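Local coordinates for 4-hydroxy-3-methylbut-2-enyl diphosphate reductase (Aquifex aeolicus, PDB 3DNF), which catalyses the last step of the non-mevalonate isoprenoid pathway, reducing 4-hydroxy-3-methylbut-2-enyl diphosphate to isopentenyl and dimethylallyl diphosphate with an iron-sulfur cluster, at residues 22-27 against 48-53; 31-36 against 54-59; 145-150 against 173-178; 116-121 against 160-165; 210-215 against 250-255. All blocks are in the same frame, centred on the assembly; numbering follows the deposited sequence. Where two conformers were deposited one is given.

The five contacts illustrate how a trilobal enzyme repeats one design: three lobes, each with a four-stranded parallel sheet, gathered round an iron-sulfur cluster. Interactions 1 and 2 come first along the chain and share one lobe; their centres lie about 8 Å apart, their segments alternate, and the helices of the first cover the strands paired in the second. Interactions 3 and 4 likewise alternate and share the next lobe, with centres about 10 Å apart; helix 169-182 links them and reaches the second subunit. Interaction 5 joins strand 212-216 of the third sheet to the loop before strand 257-262, its centre about 34 to 42 Å from the others. Interaction 4 alone holds a cluster-pocket residue, T165.

Interaction 1 of 5, residues 22-27 against 48-53; sequences LAEESL and NRLKNL
E24 and R49 join two neighbouring helices through a salt bridge in which a single carboxylate oxygen does all the work. E24 OE2 takes R49 NH2 at 2.7 Å and R49 NH1 at 2.9 Å, an end-on grip by both terminal nitrogens on one atom. The oxygen sits near the guanidinium plane, at its edge, while the carboxylate is turned 88° against that plane; NH2 meets OE2 nearly along its C-O bond, and NH1 comes from the anti side, well out of the carboxylate plane. Both hydrogen bonds are bent, as sharing one acceptor demands. R49 reaches this position by running out with CG anti to its N and then folding at chi3 (68°), which swings the head back toward E24. Its NE forms a salt bridge with E46, so the arginine spans two acids.

The helices, 14-26 and 44-53, run nearly parallel, 14° apart with axes 10.9 Å from each other, and lie on the same face of the parallel sheet as V34 and V55. L27 and L50 both reach V55 there, as in open alpha/beta folds.

Apolar contacts lie beneath the charges. E24 CG rests 3.7 Å from L50 CD2 and 3.9 Å from L53 CD1, so the acid's CG touches both leucines. With an alanine in place of E24, R49 would probably lose this carboxylate mate and a gap would open beside L50 and L53. One turn on, L27 CD1 lies 3.6 Å from L53 O and 4.2 Å from L53 CB, at the more exposed end.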
# COMPACT_ATOMS: atom_id res chain seq x y z
N LEU B 22 -21.69 14.21 26.17
CA LEU B 22 -21.19 13.60 27.40
C LEU B 22 -20.79 14.67 28.41
O LEU B 22 -20.97 14.52 29.61
CB LEU B 22 -19.96 12.70 27.12
CG LEU B 22 -20.28 11.37 26.41
CD1 LEU B 22 -19.02 10.63 26.08
CD2 LEU B 22 -21.21 10.45 27.25
N ALA B 23 -20.20 15.74 27.91
CA ALA B 23 -19.76 16.86 28.76
C ALA B 23 -20.99 17.50 29.41
O ALA B 23 -21.03 17.72 30.63
CB ALA B 23 -19.02 17.89 27.89
N GLU B 24 -22.00 17.77 28.60
CA GLU B 24 -23.21 18.41 29.12
C GLU B 24 -23.88 17.49 30.13
O GLU B 24 -24.31 17.95 31.24
CB GLU B 24 -24.12 18.78 27.97
CG GLU B 24 -23.59 19.95 27.09
CD GLU B 24 -24.42 20.10 25.80
OE1 GLU B 24 -25.27 19.22 25.49
OE2 GLU B 24 -24.19 21.08 25.04
N GLU B 25 -23.97 16.21 29.80
CA GLU B 25 -24.67 15.27 30.68
C GLU B 25 -23.95 15.06 32.02
O GLU B 25 -24.62 14.80 33.04
CB GLU B 25 -24.98 13.93 29.99
CG GLU B 25 -26.17 14.02 29.01
CD GLU B 25 -27.47 13.35 29.50
OE1 GLU B 25 -27.78 13.36 30.72
OE2 GLU B 25 -28.22 12.83 28.64
N SER B 26 -22.63 15.19 32.04
CA SER B 26 -21.84 15.00 33.29
C SER B 26 -22.18 15.99 34.39
O SER B 26 -21.93 15.73 35.56
CB SER B 26 -20.33 15.04 33.06
OG SER B 26 -19.85 16.34 32.70
N LEU B 27 -22.77 17.13 34.02
CA LEU B 27 -23.19 18.12 35.02
C LEU B 27 -24.21 17.51 36.00
O LEU B 27 -24.23 17.92 37.13
CB LEU B 27 -23.81 19.32 34.32
CG LEU B 27 -22.77 20.18 33.58
CD1 LEU B 27 -23.61 21.09 32.63
CD2 LEU B 27 -22.02 21.02 34.56
N ASN B 48 -17.16 28.87 25.03
CA ASN B 48 -17.85 29.84 25.88
C ASN B 48 -19.25 29.36 26.29
O ASN B 48 -19.66 29.53 27.44
CB ASN B 48 -18.00 31.19 25.19
CG ASN B 48 -18.62 32.21 26.07
OD1 ASN B 48 -17.98 32.72 26.98
ND2 ASN B 48 -19.89 32.55 25.81
N ARG B 49 -19.98 28.78 25.33
CA ARG B 49 -21.35 28.28 25.60
C ARG B 49 -21.27 27.24 26.71
O ARG B 49 -22.02 27.29 27.69
CB ARG B 49 -21.96 27.61 24.36
CG ARG B 49 -23.39 27.10 24.60
CD ARG B 49 -23.91 26.32 23.38
NE ARG B 49 -23.19 25.05 23.19
CZ ARG B 49 -23.41 23.95 23.91
NH1 ARG B 49 -24.38 23.95 24.84
NH2 ARG B 49 -22.70 22.86 23.68
N LEU B 50 -20.30 26.34 26.59
CA LEU B 50 -20.19 25.26 27.56
C LEU B 50 -19.72 25.84 28.90
O LEU B 50 -20.17 25.41 29.95
CB LEU B 50 -19.19 24.22 27.08
CG LEU B 50 -19.73 23.21 26.04
CD1 LEU B 50 -18.52 22.53 25.34
CD2 LEU B 50 -20.68 22.18 26.75
N LYS B 51 -18.79 26.80 28.86
CA LYS B 51 -18.34 27.46 30.10
C LYS B 51 -19.55 28.07 30.87
O LYS B 51 -19.69 27.91 32.09
CB LYS B 51 -17.27 28.51 29.78
CG LYS B 51 -16.66 29.13 31.04
CD LYS B 51 -15.45 30.00 30.68
CE LYS B 51 -14.71 30.53 31.93
NZ LYS B 51 -15.59 31.32 32.86
N ASN B 52 -20.44 28.72 30.13
CA ASN B 52 -21.67 29.30 30.72
C ASN B 52 -22.59 28.24 31.37
O ASN B 52 -23.31 28.54 32.32
CB ASN B 52 -22.38 30.13 29.67
CG ASN B 52 -21.65 31.44 29.39
OD1 ASN B 52 -20.87 31.90 30.23
ND2 ASN B 52 -21.91 32.04 28.26
N LEU B 53 -22.55 27.02 30.86
CA LEU B 53 -23.28 25.89 31.50
C LEU B 53 -22.62 25.31 32.73
O LEU B 53 -23.26 24.53 33.48
CB LEU B 53 -23.45 24.73 30.50
CG LEU B 53 -24.35 24.86 29.29
CD1 LEU B 53 -24.26 23.58 28.45
CD2 LEU B 53 -25.80 25.16 29.71

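Interaction 2 of 5, residues 31-36 against 54-59; sequences QGKVYT and GVFPSQ
V34 and F56 form the tight centre of this strand pair, where F56 N donates to V34 O at 2.8 Å in an almost straight bond (176°). T36 N answers with a 2.9 Å bond to F56 O, and S58 N continues the ladder to T36 O. On the face bearing V34 and T36, T36 CG2 lies only 3.5 Å from V55 CG1; the threonine hydroxyl is held by the carbonyl of G38. Strands 34-36 and 55-57 are the parallel arms of a beta-alpha-beta unit, with helix 44-53 between them, and 55-57 is an edge strand of its sheet within the chain. G54, at positive phi in a Schellman motif, ends the helix and turns the chain into that strand.

The other side is looser. A water accepts from V34 N and donates to G54 O at the F56 ring edge. Exposed K33, its chain extended with CG anti to N (chi1 -180°), crosses the F56 ring with CE 3.3 Å from F56 CD2 and NZ 4.0 Å from the F56 ring centroid, almost on the normal, a cation-pi contact. A serine replacing F56 would probably leave the K33 ammonium without its aromatic partner and its chain free to turn.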
# COMPACT_ATOMS: atom_id res chain seq x y z
N GLN B 31 -20.65 16.17 41.56
CA GLN B 31 -20.68 16.94 42.79
C GLN B 31 -19.66 18.07 42.81
O GLN B 31 -19.85 19.07 43.50
CB GLN B 31 -20.46 16.02 43.99
CG GLN B 31 -20.76 16.70 45.30
CD GLN B 31 -20.92 15.72 46.44
OE1 GLN B 31 -22.04 15.39 46.84
NE2 GLN B 31 -19.79 15.25 46.97
N GLY B 32 -18.58 17.90 42.05
CA GLY B 32 -17.49 18.86 42.02
C GLY B 32 -17.56 19.69 40.76
O GLY B 32 -18.56 19.62 40.02
N LYS B 33 -16.49 20.43 40.48
CA LYS B 33 -16.47 21.29 39.30
C LYS B 33 -16.17 20.44 38.04
O LYS B 33 -15.31 19.56 38.10
CB LYS B 33 -15.42 22.37 39.47
CG LYS B 33 -15.29 23.34 38.31
CD LYS B 33 -14.68 24.65 38.80
CE LYS B 33 -14.34 25.57 37.63
NZ LYS B 33 -14.02 26.94 38.08
N VAL B 34 -16.88 20.73 36.95
CA VAL B 34 -16.70 19.99 35.66
C VAL B 34 -15.74 20.68 34.69
O VAL B 34 -15.95 21.84 34.27
CB VAL B 34 -18.08 19.73 34.94
CG1 VAL B 34 -17.83 18.96 33.61
CG2 VAL B 34 -19.06 18.96 35.89
N TYR B 35 -14.71 19.91 34.29
CA TYR B 35 -13.71 20.42 33.34
C TYR B 35 -13.64 19.47 32.16
O TYR B 35 -13.81 18.26 32.30
CB TYR B 35 -12.33 20.39 33.96
CG TYR B 35 -12.10 21.34 35.09
CD1 TYR B 35 -11.57 22.58 34.86
CD2 TYR B 35 -12.37 20.94 36.41
CE1 TYR B 35 -11.31 23.47 35.93
CE2 TYR B 35 -12.14 21.80 37.45
CZ TYR B 35 -11.61 23.05 37.22
OH TYR B 35 -11.34 23.92 38.25
N THR B 36 -13.34 20.06 31.00
CA THR B 36 -12.84 19.31 29.87
C THR B 36 -11.34 19.46 29.97
O THR B 36 -10.80 20.45 30.52
CB THR B 36 -13.40 19.84 28.48
OG1 THR B 36 -13.06 21.22 28.28
CG2 THR B 36 -14.94 19.64 28.37
N GLY B 54 -21.34 25.61 32.93
CA GLY B 54 -20.53 25.01 34.00
C GLY B 54 -19.51 23.95 33.56
O GLY B 54 -18.99 23.19 34.39
N VAL B 55 -19.27 23.85 32.26
CA VAL B 55 -18.24 22.95 31.71
C VAL B 55 -17.01 23.80 31.32
O VAL B 55 -17.04 24.51 30.33
CB VAL B 55 -18.81 22.11 30.53
CG1 VAL B 55 -17.69 21.29 29.89
CG2 VAL B 55 -19.98 21.22 31.00
N PHE B 56 -15.96 23.73 32.14
CA PHE B 56 -14.83 24.64 32.03
C PHE B 56 -13.67 23.99 31.33
O PHE B 56 -13.36 22.86 31.60
CB PHE B 56 -14.37 25.09 33.42
CG PHE B 56 -15.44 25.84 34.20
CD1 PHE B 56 -15.55 27.21 34.07
CD2 PHE B 56 -16.37 25.17 35.01
CE1 PHE B 56 -16.51 27.93 34.75
CE2 PHE B 56 -17.33 25.88 35.70
CZ PHE B 56 -17.40 27.27 35.58
N PRO B 57 -13.03 24.73 30.41
CA PRO B 57 -11.85 24.25 29.73
C PRO B 57 -10.65 24.34 30.68
O PRO B 57 -10.26 25.44 31.09
CB PRO B 57 -11.70 25.24 28.59
CG PRO B 57 -12.31 26.48 29.05
CD PRO B 57 -13.43 26.09 29.97
N SER B 58 -10.09 23.20 31.05
CA SER B 58 -8.93 23.23 31.93
C SER B 58 -7.73 23.97 31.32
O SER B 58 -7.54 23.92 30.11
CB SER B 58 -8.58 21.86 32.46
OG SER B 58 -7.93 21.07 31.48
N GLN B 59 -6.95 24.66 32.15
CA GLN B 59 -5.80 25.42 31.65
C GLN B 59 -4.47 24.78 32.07
O GLN B 59 -3.44 25.05 31.45
CB GLN B 59 -5.89 26.90 32.06
CG GLN B 59 -5.47 27.26 33.46
CD GLN B 59 -5.30 28.78 33.67
OE1 GLN B 59 -4.30 29.38 33.28
NE2 GLN B 59 -6.28 29.39 34.28
O HOH W 1 -19.00 22.74 37.11

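Interaction 3 of 5, residues 145-150 against 173-178; sequences ETLEDI and KEVVGE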
# COMPACT_ATOMS: atom_id res chain seq x y z
N GLU B 145 5.04 10.81 9.10
CA GLU B 145 4.38 12.07 8.77
C GLU B 145 4.74 12.50 7.36
O GLU B 145 3.93 13.14 6.67
CB GLU B 145 4.71 13.16 9.79
CG GLU B 145 3.93 14.43 9.51
CD GLU B 145 4.01 15.46 10.61
OE1 GLU B 145 4.44 15.12 11.74
OE2 GLU B 145 3.60 16.61 10.32
N THR B 146 5.94 12.15 6.95
CA THR B 146 6.37 12.34 5.58
C THR B 146 7.04 11.06 5.09
O THR B 146 7.40 10.20 5.89
CB THR B 146 7.33 13.56 5.40
OG1 THR B 146 8.60 13.27 6.00
CG2 THR B 146 6.74 14.80 6.03
N LEU B 147 7.24 10.94 3.78
CA LEU B 147 7.70 9.69 3.22
C LEU B 147 9.10 9.30 3.74
O LEU B 147 9.40 8.12 3.87
CB LEU B 147 7.62 9.72 1.69
CG LEU B 147 7.38 8.43 0.91
CD1 LEU B 147 6.23 7.56 1.43
CD2 LEU B 147 7.14 8.80 -0.55
N GLU B 148 9.91 10.30 4.10
CA GLU B 148 11.25 10.06 4.62
C GLU B 148 11.23 9.34 5.97
O GLU B 148 12.22 8.69 6.34
CB GLU B 148 12.05 11.37 4.74
CG GLU B 148 12.93 11.67 3.54
CD GLU B 148 14.27 12.31 3.94
OE1 GLU B 148 14.27 13.18 4.84
OE2 GLU B 148 15.31 11.94 3.34
N ASP B 149 10.10 9.42 6.68
CA ASP B 149 9.91 8.73 7.97
C ASP B 149 9.88 7.19 7.88
O ASP B 149 10.07 6.52 8.89
CB ASP B 149 8.64 9.21 8.67
CG ASP B 149 8.74 10.65 9.18
OD1 ASP B 149 9.84 11.11 9.51
OD2 ASP B 149 7.68 11.31 9.30
N ILE B 150 9.62 6.63 6.70
CA ILE B 150 9.44 5.17 6.60
C ILE B 150 10.70 4.31 6.76
O ILE B 150 10.60 3.10 7.00
CB ILE B 150 8.67 4.75 5.33
CG1 ILE B 150 9.53 4.95 4.08
CG2 ILE B 150 7.37 5.50 5.22
CD1 ILE B 150 8.91 4.32 2.84
N LYS B 173 -2.31 6.20 1.11
CA LYS B 173 -2.21 5.30 -0.04
C LYS B 173 -0.74 5.14 -0.52
O LYS B 173 -0.29 4.03 -0.81
CB LYS B 173 -3.15 5.77 -1.17
CG LYS B 173 -2.93 5.07 -2.48
CD LYS B 173 -3.91 5.51 -3.52
CE LYS B 173 -3.61 4.80 -4.82
NZ LYS B 173 -4.51 5.32 -5.88
N GLU B 174 -0.02 6.27 -0.55
CA GLU B 174 1.39 6.31 -0.93
C GLU B 174 2.28 5.53 0.03
O GLU B 174 3.15 4.77 -0.44
CB GLU B 174 1.87 7.77 -1.06
CG GLU B 174 3.35 7.95 -1.34
CD GLU B 174 3.74 7.53 -2.74
OE1 GLU B 174 2.84 7.37 -3.60
OE2 GLU B 174 4.96 7.35 -3.00
N VAL B 175 2.10 5.77 1.34
CA VAL B 175 2.88 5.10 2.40
C VAL B 175 2.66 3.58 2.35
O VAL B 175 3.61 2.80 2.42
CB VAL B 175 2.52 5.61 3.84
CG1 VAL B 175 3.24 4.72 4.90
CG2 VAL B 175 2.93 7.03 3.99
N VAL B 176 1.40 3.18 2.28
CA VAL B 176 1.07 1.76 2.22
C VAL B 176 1.73 1.08 1.01
O VAL B 176 2.37 0.04 1.13
CB VAL B 176 -0.47 1.53 2.23
CG1 VAL B 176 -0.82 0.08 1.82
CG2 VAL B 176 -1.09 1.92 3.60
N GLY B 177 1.60 1.68 -0.17
CA GLY B 177 2.12 1.11 -1.40
C GLY B 177 3.64 1.04 -1.33
O GLY B 177 4.23 0.03 -1.69
N GLU B 178 4.25 2.11 -0.83
CA GLU B 178 5.70 2.16 -0.77
C GLU B 178 6.27 1.12 0.19
O GLU B 178 7.15 0.34 -0.18
CB GLU B 178 6.17 3.58 -0.41
CG GLU B 178 7.70 3.77 -0.57
CD GLU B 178 8.24 3.55 -1.99
OE1 GLU B 178 7.52 3.78 -2.99
OE2 GLU B 178 9.42 3.15 -2.10
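A short 3-10 turn after strand 141-144 leans on helix 169-182, with L147 and I150 of this loop meeting E174, V175 and E178 of the helix. No hydrogen bond crosses; methyl groups meet the stem of E178, the V175 side chain, and both CG and a carboxylate oxygen of E174. L147 CD2 approaches E174 OE2 to 3.6 Å, while its CD1 branch turns to V175 CG2 at 4.2 Å. I150 lays CD1 across the stem of E178, 3.7 Å from E178 CG, crossing it at about a right angle. The I150 chi1 of 70° sets CG1 between N and C and leaves CG2 to meet V175 CG1 at 4.2 Å.

In the fold, this turn follows edge strand 141-144 and, with helix 169-182, packs on it: I150 and V175 both touch V144. The same helix also faces the second subunit. E174 and E178 bend at chi2 to pair with K173 of that subunit; E174 OE2 thus meets both L147 and that lysine, while E178 packs through its CG.

Within the loop, D149 OD2 accepts E145 N at 2.7 Å on its anti lone pair and T146 N at 3.0 Å from above the carboxylate plane; D149 OD1 pairs with K122.

Interaction 4 of 5, residues 116-121 against 160-165; sequences VVLVGE and GIVAQT. With F3S (Fe3-s4 cluster), chain E.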
# COMPACT_ATOMS: atom_id res chain seq x y z
N VAL B 116 4.80 -1.48 14.12
CA VAL B 116 3.65 -0.63 13.75
C VAL B 116 4.11 0.70 13.13
O VAL B 116 4.94 1.43 13.69
CB VAL B 116 2.72 -0.40 14.97
CG1 VAL B 116 1.60 0.63 14.66
CG2 VAL B 116 2.07 -1.74 15.35
N VAL B 117 3.48 1.05 12.01
CA VAL B 117 3.58 2.37 11.46
C VAL B 117 2.24 3.11 11.62
O VAL B 117 1.20 2.61 11.22
CB VAL B 117 3.97 2.27 9.99
CG1 VAL B 117 3.66 3.58 9.25
CG2 VAL B 117 5.47 1.88 9.85
N LEU B 118 2.28 4.24 12.31
CA LEU B 118 1.09 5.10 12.47
C LEU B 118 1.27 6.25 11.50
O LEU B 118 2.14 7.08 11.70
CB LEU B 118 1.00 5.60 13.92
CG LEU B 118 -0.05 6.63 14.33
CD1 LEU B 118 -1.43 6.13 13.94
CD2 LEU B 118 0.08 6.85 15.87
N VAL B 119 0.42 6.33 10.46
CA VAL B 119 0.50 7.43 9.50
C VAL B 119 -0.30 8.63 10.07
O VAL B 119 -1.51 8.55 10.30
CB VAL B 119 -0.01 7.03 8.06
CG1 VAL B 119 0.19 8.21 7.09
CG2 VAL B 119 0.71 5.76 7.54
N GLY B 120 0.41 9.69 10.39
CA GLY B 120 -0.23 10.84 11.03
C GLY B 120 0.75 11.93 11.40
O GLY B 120 1.93 11.84 11.09
N GLU B 121 0.23 12.93 12.10
CA GLU B 121 1.00 14.09 12.56
C GLU B 121 1.65 13.81 13.93
O GLU B 121 0.94 13.61 14.93
CB GLU B 121 0.08 15.31 12.62
CG GLU B 121 0.82 16.59 13.05
CD GLU B 121 -0.08 17.82 13.21
OE1 GLU B 121 -1.33 17.71 13.16
OE2 GLU B 121 0.50 18.91 13.43
N GLY B 160 2.89 -3.50 10.30
CA GLY B 160 1.46 -3.18 10.38
C GLY B 160 1.21 -1.69 10.32
O GLY B 160 1.81 -0.90 11.07
N ILE B 161 0.22 -1.29 9.49
CA ILE B 161 0.02 0.10 9.23
C ILE B 161 -1.37 0.54 9.64
O ILE B 161 -2.36 -0.09 9.22
CB ILE B 161 0.30 0.44 7.73
CG1 ILE B 161 1.70 -0.04 7.38
CG2 ILE B 161 0.15 1.95 7.42
CD1 ILE B 161 2.03 0.04 5.90
N VAL B 162 -1.42 1.59 10.46
CA VAL B 162 -2.69 2.24 10.81
C VAL B 162 -2.62 3.75 10.51
O VAL B 162 -1.56 4.27 10.10
CB VAL B 162 -3.09 1.99 12.29
CG1 VAL B 162 -3.30 0.49 12.50
CG2 VAL B 162 -2.07 2.58 13.23
N ALA B 163 -3.75 4.45 10.66
CA ALA B 163 -3.82 5.88 10.34
C ALA B 163 -4.40 6.68 11.49
O ALA B 163 -5.28 6.22 12.24
CB ALA B 163 -4.67 6.12 9.09
N GLN B 164 -3.86 7.87 11.65
CA GLN B 164 -4.55 8.89 12.43
C GLN B 164 -5.94 9.06 11.76
O GLN B 164 -6.06 9.00 10.54
CB GLN B 164 -3.75 10.17 12.38
CG GLN B 164 -4.30 11.30 13.26
CD GLN B 164 -3.59 12.62 13.01
OE1 GLN B 164 -2.62 12.67 12.25
NE2 GLN B 164 -4.05 13.69 13.66
N THR B 165 -6.99 9.19 12.57
CA THR B 165 -8.38 9.21 12.02
C THR B 165 -8.60 10.25 10.92
O THR B 165 -9.38 10.03 9.97
CB THR B 165 -9.45 9.39 13.11
OG1 THR B 165 -9.26 10.65 13.80
CG2 THR B 165 -9.43 8.18 14.13
FE1 F3S E . -14.19 10.91 12.93
FE3 F3S E . -14.36 10.57 15.62
FE4 F3S E . -14.76 12.71 14.45
S1 F3S E . -12.67 9.89 14.25
S2 F3S E . -13.93 13.14 12.49
S3 F3S E . -16.09 11.02 14.20
S4 F3S E . -14.09 12.66 16.53
O HOH W 2 -3.17 16.20 12.38
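Q164 leans over the end of the neighbouring strand at G120 and E121. Its CB lies 3.5 Å from V119 O and 3.8 Å from G120 CA, where the absence of a side chain on G120 makes room for it. From CB the chain runs straight, CG anti to the backbone N (chi1 -175°), and carries the carboxamide forward to E121. There Q164 OE1 accepts E121 N at 2.9 Å, the donor tilted 33° from the carbonyl plane, and also lies 3.2 Å from G120 CA. NE2, on the other arm of the amide, donates to a water that in turn donates to E121 OE1, so both ends of the amide are engaged with the same residue.

Behind this lies the core of a four-stranded parallel sheet in which strands 115-119 and 158-163 are the central pair. V117 N, V162 N, V119 N and Q164 N bond in turn to G160 O, V117 O, V162 O and V119 O. L118 CD1 packs 3.7 Å from V162 CG2 on one face, and V119 CG2 lies 3.9 Å from I161 CG2 on the other.

Past the strand end, T165 reaches the iron-sulfur cluster, its CB 3.5 Å from cluster S1, while its hydroxyl bonds to E126, the predicted proton donor.

Interaction 5 of 5, residues 210-215 against 250-255; sequences VDVMII and EWFRGV
The F252 ring has W251 CB over one face, offset toward the rim, and is met obliquely by two aliphatic chains of strand 212-216. V212 CG1 comes to 3.9 Å from F252 CD2, and I214 CD1 to 3.9 Å from F252 CZ, so the ring is touched along one flank from CD2 to CZ. The indole of W251 is stacked with Y239 of strand 238-241 and receives I214 CD1 at 4.2 Å from W251 CE3, again at a slant. The one I214 methyl thus touches both aromatic residues. I214 and F252 come from opposite directions, the first bent at chi2 (-58°) to bring CD1 to the rings.

These side chains pack on part of one face of a four-stranded parallel sheet. Strand 212-216 is an inner strand, flanked by 257-262 and 238-241; V212 and I214 point to the face where helix 268-281 lies, since I214 also touches V274 and I278, and F252 packs on I278 and I281. M213 points away from the loop, and both M213 and I215 touch helix 222-234.

The loop carrying the aromatics closes with a type II turn from F252 to V255, with G254 at positive phi. V255 then meets the start of the strand: its CG1 lies 3.8 Å from V212 CG1 and 3.6 Å from D211 CB. The V212 branch is placed by a chi1 of 41°, which sets CG1 between its own N and carbonyl carbon and lets the single methyl touch both F252 and V255. D211 OD2 accepts the backbone N-H of K256, just beyond the turn.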
# COMPACT_ATOMS: atom_id res chain seq x y z
N VAL B 210 -28.67 24.36 -5.78
CA VAL B 210 -29.17 25.55 -5.07
C VAL B 210 -28.63 26.83 -5.73
O VAL B 210 -27.66 26.79 -6.48
CB VAL B 210 -28.80 25.56 -3.54
CG1 VAL B 210 -29.42 24.38 -2.78
CG2 VAL B 210 -27.28 25.61 -3.32
N ASP B 211 -29.26 27.97 -5.43
CA ASP B 211 -28.80 29.26 -5.96
C ASP B 211 -27.57 29.81 -5.24
O ASP B 211 -26.62 30.24 -5.88
CB ASP B 211 -29.94 30.28 -5.95
CG ASP B 211 -30.99 29.95 -7.02
OD1 ASP B 211 -30.48 29.80 -8.29
OD2 ASP B 211 -32.33 29.84 -6.61
N VAL B 212 -27.59 29.78 -3.91
CA VAL B 212 -26.47 30.26 -3.11
C VAL B 212 -26.06 29.18 -2.13
O VAL B 212 -26.91 28.50 -1.56
CB VAL B 212 -26.79 31.58 -2.35
CG1 VAL B 212 -28.20 31.56 -1.76
CG2 VAL B 212 -25.76 31.87 -1.24
N MET B 213 -24.75 29.04 -1.97
CA MET B 213 -24.15 28.17 -0.97
C MET B 213 -23.52 29.00 0.14
O MET B 213 -22.73 29.91 -0.13
CB MET B 213 -23.10 27.27 -1.64
CG MET B 213 -23.65 25.98 -2.22
SD MET B 213 -24.48 24.93 -0.98
CE MET B 213 -23.14 24.34 0.06
N ILE B 214 -23.89 28.69 1.38
CA ILE B 214 -23.26 29.26 2.58
C ILE B 214 -22.42 28.21 3.30
O ILE B 214 -22.93 27.15 3.67
CB ILE B 214 -24.31 29.85 3.58
CG1 ILE B 214 -25.24 30.85 2.88
CG2 ILE B 214 -23.61 30.46 4.81
CD1 ILE B 214 -24.56 32.06 2.20
N ILE B 215 -21.14 28.51 3.50
CA ILE B 215 -20.21 27.63 4.21
C ILE B 215 -19.78 28.32 5.51
O ILE B 215 -19.21 29.42 5.49
CB ILE B 215 -18.96 27.25 3.33
CG1 ILE B 215 -19.38 26.52 2.03
CG2 ILE B 215 -17.91 26.49 4.14
CD1 ILE B 215 -20.17 25.22 2.21
N GLU B 250 -27.69 41.35 0.25
CA GLU B 250 -27.45 41.42 -1.19
C GLU B 250 -27.40 40.03 -1.85
O GLU B 250 -27.93 39.85 -2.95
CB GLU B 250 -26.13 42.16 -1.45
CG GLU B 250 -25.86 42.46 -2.92
CD GLU B 250 -24.60 43.29 -3.14
OE1 GLU B 250 -24.63 44.19 -4.01
OE2 GLU B 250 -23.60 43.04 -2.43
N TRP B 251 -26.78 39.07 -1.15
CA TRP B 251 -26.57 37.72 -1.68
C TRP B 251 -27.87 36.95 -1.92
O TRP B 251 -27.88 36.00 -2.74
CB TRP B 251 -25.67 36.89 -0.75
CG TRP B 251 -24.33 37.49 -0.37
CD1 TRP B 251 -23.64 38.47 -1.03
CD2 TRP B 251 -23.50 37.08 0.73
NE1 TRP B 251 -22.45 38.72 -0.39
CE2 TRP B 251 -22.33 37.89 0.69
CE3 TRP B 251 -23.63 36.13 1.76
CZ2 TRP B 251 -21.31 37.76 1.64
CZ3 TRP B 251 -22.61 36.01 2.70
CH2 TRP B 251 -21.46 36.82 2.63
N PHE B 252 -28.95 37.34 -1.20
CA PHE B 252 -30.20 36.59 -1.25
C PHE B 252 -31.31 37.24 -2.08
O PHE B 252 -32.50 36.97 -1.88
CB PHE B 252 -30.68 36.29 0.17
CG PHE B 252 -29.63 35.63 1.01
CD1 PHE B 252 -28.88 36.38 1.91
CD2 PHE B 252 -29.35 34.28 0.86
CE1 PHE B 252 -27.89 35.78 2.68
CE2 PHE B 252 -28.37 33.67 1.62
CZ PHE B 252 -27.63 34.42 2.53
N ARG B 253 -30.91 38.09 -3.03
CA ARG B 253 -31.88 38.66 -3.95
C ARG B 253 -32.26 37.62 -5.00
O ARG B 253 -31.31 36.97 -5.65
CB ARG B 253 -31.31 39.92 -4.62
CG ARG B 253 -30.95 41.04 -3.65
CD ARG B 253 -30.34 42.21 -4.40
NE ARG B 253 -29.58 43.09 -3.51
CZ ARG B 253 -28.84 44.12 -3.91
NH1 ARG B 253 -28.75 44.43 -5.20
NH2 ARG B 253 -28.19 44.85 -3.02
N GLY B 254 -33.64 37.45 -5.16
CA GLY B 254 -34.20 36.59 -6.22
C GLY B 254 -33.79 35.13 -6.13
O GLY B 254 -33.67 34.45 -7.15
N VAL B 255 -33.57 34.65 -4.91
CA VAL B 255 -33.14 33.27 -4.66
C VAL B 255 -34.35 32.37 -4.36
O VAL B 255 -35.33 32.83 -3.77
CB VAL B 255 -32.11 33.21 -3.49
CG1 VAL B 255 -31.71 31.78 -3.17
CG2 VAL B 255 -30.88 34.03 -3.83